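Local coordinates for protein trehalose monomycolate exporter MmpL3 (Mycobacterium tuberculosis, PDB 7NVH) that probably exports trehalose monomycolate, a mycolic acid carrier for the cell envelope, across the inner membrane as a transporter of the RND superfamily, at residues T179-V192 and I680-D692. Numbering follows the deposited sequence.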
# COMPACT_ATOMS: atom_id res chain seq x y z
N THR A 179 8.03 9.58 -9.73
CA THR A 179 7.63 10.96 -9.45
C THR A 179 7.36 11.16 -7.97
O THR A 179 7.71 12.20 -7.40
CB THR A 179 6.41 11.33 -10.28
OG1 THR A 179 6.55 10.82 -11.61
CG2 THR A 179 6.26 12.84 -10.34
N ASP A 180 6.73 10.18 -7.33
CA ASP A 180 6.46 10.28 -5.90
C ASP A 180 7.75 10.34 -5.10
O ASP A 180 7.87 11.14 -4.16
CB ASP A 180 5.60 9.10 -5.44
CG ASP A 180 4.13 9.32 -5.72
OD1 ASP A 180 3.76 10.46 -6.08
OD2 ASP A 180 3.35 8.36 -5.58
N GLN A 181 8.73 9.50 -5.45
CA GLN A 181 10.00 9.52 -4.73
C GLN A 181 10.76 10.81 -4.98
O GLN A 181 11.42 11.33 -4.07
CB GLN A 181 10.84 8.31 -5.13
CG GLN A 181 10.35 7.00 -4.54
CD GLN A 181 11.48 6.02 -4.29
OE1 GLN A 181 12.57 6.40 -3.86
NE2 GLN A 181 11.22 4.74 -4.55
N ARG A 182 10.70 11.35 -6.20
CA ARG A 182 11.33 12.63 -6.47
C ARG A 182 10.70 13.74 -5.65
O ARG A 182 11.40 14.56 -5.04
CB ARG A 182 11.26 12.95 -7.96
CG ARG A 182 12.17 14.07 -8.42
CD ARG A 182 13.63 13.65 -8.37
NE ARG A 182 14.43 14.30 -9.41
CZ ARG A 182 14.89 15.55 -9.33
NH1 ARG A 182 14.63 16.29 -8.27
NH2 ARG A 182 15.61 16.05 -10.33
N ARG A 183 9.36 13.79 -5.61
CA ARG A 183 8.68 14.79 -4.80
C ARG A 183 9.04 14.64 -3.33
O ARG A 183 9.26 15.63 -2.64
CB ARG A 183 7.17 14.68 -4.98
CG ARG A 183 6.40 15.79 -4.28
CD ARG A 183 4.90 15.58 -4.35
NE ARG A 183 4.45 15.28 -5.71
CZ ARG A 183 3.99 14.10 -6.10
NH1 ARG A 183 3.92 13.10 -5.23
NH2 ARG A 183 3.60 13.92 -7.35
N MET A 184 9.08 13.40 -2.84
CA MET A 184 9.50 13.16 -1.47
C MET A 184 10.89 13.72 -1.21
O MET A 184 11.06 14.56 -0.33
CB MET A 184 9.45 11.66 -1.19
CG MET A 184 9.45 11.28 0.27
SD MET A 184 10.32 9.72 0.45
CE MET A 184 11.97 10.21 -0.04
N GLU A 185 11.86 13.32 -2.03
CA GLU A 185 13.25 13.73 -1.82
C GLU A 185 13.43 15.24 -1.90
O GLU A 185 14.30 15.79 -1.22
CB GLU A 185 14.16 13.05 -2.84
CG GLU A 185 14.37 11.57 -2.58
CD GLU A 185 15.06 10.88 -3.74
OE1 GLU A 185 15.54 11.59 -4.65
OE2 GLU A 185 15.12 9.63 -3.74
N VAL A 186 12.64 15.94 -2.72
CA VAL A 186 12.85 17.37 -2.90
C VAL A 186 11.91 18.24 -2.07
O VAL A 186 12.11 19.46 -2.03
CB VAL A 186 12.74 17.78 -4.38
CG1 VAL A 186 13.64 16.92 -5.23
CG2 VAL A 186 11.30 17.71 -4.85
N LEU A 187 10.91 17.66 -1.41
CA LEU A 187 9.97 18.46 -0.63
C LEU A 187 9.80 18.03 0.81
O LEU A 187 9.63 18.90 1.67
CB LEU A 187 8.59 18.47 -1.30
CG LEU A 187 8.40 19.35 -2.53
CD1 LEU A 187 6.93 19.59 -2.78
CD2 LEU A 187 9.14 20.67 -2.37
N ALA A 188 9.83 16.74 1.13
CA ALA A 188 9.59 16.28 2.48
C ALA A 188 10.87 16.14 3.29
O ALA A 188 10.90 16.50 4.47
CB ALA A 188 8.84 14.94 2.46
N LEU A 189 11.93 15.63 2.68
CA LEU A 189 13.20 15.50 3.39
C LEU A 189 13.73 16.84 3.88
O LEU A 189 14.10 16.94 5.06
CB LEU A 189 14.22 14.77 2.51
CG LEU A 189 15.43 14.18 3.22
CD1 LEU A 189 15.01 13.50 4.51
CD2 LEU A 189 16.16 13.21 2.31
N PRO A 190 13.80 17.90 3.06
CA PRO A 190 14.22 19.19 3.63
C PRO A 190 13.23 19.76 4.62
O PRO A 190 13.64 20.36 5.62
CB PRO A 190 14.37 20.09 2.39
CG PRO A 190 13.48 19.48 1.39
CD PRO A 190 13.58 18.01 1.61
N LEU A 191 11.93 19.58 4.39
CA LEU A 191 10.94 20.06 5.34
C LEU A 191 10.99 19.29 6.66
O LEU A 191 10.87 19.90 7.73
CB LEU A 191 9.54 19.97 4.73
CG LEU A 191 8.41 20.62 5.51
CD1 LEU A 191 8.69 22.10 5.68
CD2 LEU A 191 7.09 20.42 4.79
N VAL A 192 11.20 17.97 6.60
CA VAL A 192 11.42 17.21 7.83
C VAL A 192 12.70 17.66 8.51
O VAL A 192 12.77 17.70 9.74
CB VAL A 192 11.42 15.70 7.52
CG1 VAL A 192 12.03 14.92 8.67
CG2 VAL A 192 10.01 15.22 7.25
N ILE A 680 6.15 15.09 11.68
CA ILE A 680 7.10 14.51 10.74
C ILE A 680 6.41 13.48 9.85
O ILE A 680 6.55 13.50 8.62
CB ILE A 680 8.29 13.89 11.50
CG1 ILE A 680 9.30 14.97 11.86
CG2 ILE A 680 8.94 12.79 10.68
CD1 ILE A 680 10.46 14.47 12.68
N VAL A 681 5.63 12.58 10.46
CA VAL A 681 4.95 11.58 9.65
C VAL A 681 3.86 12.21 8.80
O VAL A 681 3.59 11.76 7.68
CB VAL A 681 4.39 10.45 10.52
CG1 VAL A 681 3.94 9.29 9.65
CG2 VAL A 681 5.45 9.97 11.48
N ALA A 682 3.21 13.27 9.30
CA ALA A 682 2.21 13.96 8.50
C ALA A 682 2.84 14.59 7.27
O ALA A 682 2.27 14.53 6.18
CB ALA A 682 1.50 15.02 9.34
N VAL A 683 4.02 15.20 7.42
CA VAL A 683 4.72 15.77 6.28
C VAL A 683 5.11 14.67 5.29
O VAL A 683 4.94 14.81 4.08
CB VAL A 683 5.95 16.57 6.74
CG1 VAL A 683 6.85 16.88 5.57
CG2 VAL A 683 5.51 17.85 7.43
N VAL A 684 5.64 13.56 5.81
CA VAL A 684 6.07 12.47 4.93
C VAL A 684 4.89 11.91 4.15
O VAL A 684 5.00 11.65 2.94
CB VAL A 684 6.78 11.37 5.75
CG1 VAL A 684 6.92 10.11 4.92
CG2 VAL A 684 8.14 11.86 6.22
N ALA A 685 3.75 11.73 4.81
CA ALA A 685 2.58 11.19 4.12
C ALA A 685 1.96 12.21 3.18
O ALA A 685 1.48 11.85 2.10
CB ALA A 685 1.56 10.70 5.14
N GLY A 686 1.94 13.49 3.56
CA GLY A 686 1.41 14.52 2.70
C GLY A 686 2.24 14.76 1.46
O GLY A 686 1.70 15.23 0.45
N ALA A 687 3.54 14.46 1.51
CA ALA A 687 4.32 14.43 0.29
C ALA A 687 3.80 13.37 -0.67
O ALA A 687 3.94 13.51 -1.89
CB ALA A 687 5.79 14.19 0.60
N PHE A 688 3.21 12.30 -0.14
CA PHE A 688 2.63 11.23 -0.94
C PHE A 688 1.13 11.38 -1.15
O PHE A 688 0.58 10.66 -1.99
CB PHE A 688 2.93 9.88 -0.29
CG PHE A 688 4.32 9.39 -0.51
CD1 PHE A 688 5.27 9.48 0.49
CD2 PHE A 688 4.69 8.83 -1.72
CE1 PHE A 688 6.56 9.02 0.29
CE2 PHE A 688 5.97 8.37 -1.93
CZ PHE A 688 6.91 8.47 -0.92
N VAL A 689 0.46 12.26 -0.41
CA VAL A 689 -0.94 12.54 -0.69
C VAL A 689 -1.08 13.25 -2.03
O VAL A 689 -2.05 13.02 -2.77
CB VAL A 689 -1.56 13.36 0.46
CG1 VAL A 689 -2.82 14.06 0.01
CG2 VAL A 689 -1.85 12.46 1.64
N PHE A 690 -0.12 14.09 -2.38
CA PHE A 690 -0.12 14.81 -3.65
C PHE A 690 0.28 13.92 -4.82
O PHE A 690 0.57 14.44 -5.90
CB PHE A 690 0.81 16.01 -3.57
CG PHE A 690 0.30 17.11 -2.68
CD1 PHE A 690 -1.05 17.23 -2.42
CD2 PHE A 690 1.18 18.01 -2.10
CE1 PHE A 690 -1.52 18.24 -1.60
CE2 PHE A 690 0.71 19.02 -1.29
CZ PHE A 690 -0.64 19.13 -1.03
N SER A 691 0.30 12.60 -4.63
CA SER A 691 0.69 11.68 -5.68
C SER A 691 -0.32 11.71 -6.83
O SER A 691 -1.42 12.25 -6.72
CB SER A 691 0.79 10.26 -5.13
OG SER A 691 1.01 9.32 -6.16
N ASP A 692 0.08 11.12 -7.95
CA ASP A 692 -0.78 10.99 -9.12
C ASP A 692 -1.45 9.63 -9.20
O ASP A 692 -2.10 9.34 -10.20
CB ASP A 692 0.02 11.25 -10.40
CG ASP A 692 0.79 12.55 -10.35
OD1 ASP A 692 2.00 12.52 -10.03
OD2 ASP A 692 0.19 13.61 -10.63
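Helix 176-200 and helix 671-689 pack antiparallel here. Their local axes run 159° apart and approach to 9.0 Å. The CA atoms of Met184 and Ala687 are 5.6 Å apart; Ala188 pairs with Val684 and Val192 with Ile680. The first helix has a wider pi-type turn at 184-188 and is kinked at Pro190, whose N cannot donate to the preceding turn.

At the apolar end, Val683 CG1 lies between Leu191 CD2, at 3.6 Å, and Val192 CG2. The same Val192 methyl also meets Val684 CG2. Further along, two small residues let the backbones come close, with Ala188 CB on Ala687 CB at 3.7 Å. Met184 CG and SD lie obliquely against CE1 and CZ of the Phe688 ring, a Met-aromatic contact. Asp180 CB touches CE2 of the same ring.

The helices come from the two MMPL family regions of the chain, so the contact joins the two halves of an RND-type transporter.

Toward the C-terminal end of helix 671-689 the contact turns polar. Ser691 OG donates to the syn lone pair of Asp180 OD2 at 2.6 Å. Arg183 is extended until a bend at chi3 (-49°). Its NH1 forms a salt bridge with Asp180 OD1 at 2.8 Å and a weak bond to Ala687 O. Its NH2 forms a longer salt bridge with Asp692 OD1 (3.4 Å), in the guanidinium plane, so Asp180, Arg183 and Asp692 make a network. Phe690 O sits over one face. Lys697 NZ, on helix 694-726, donates to Ser691 O.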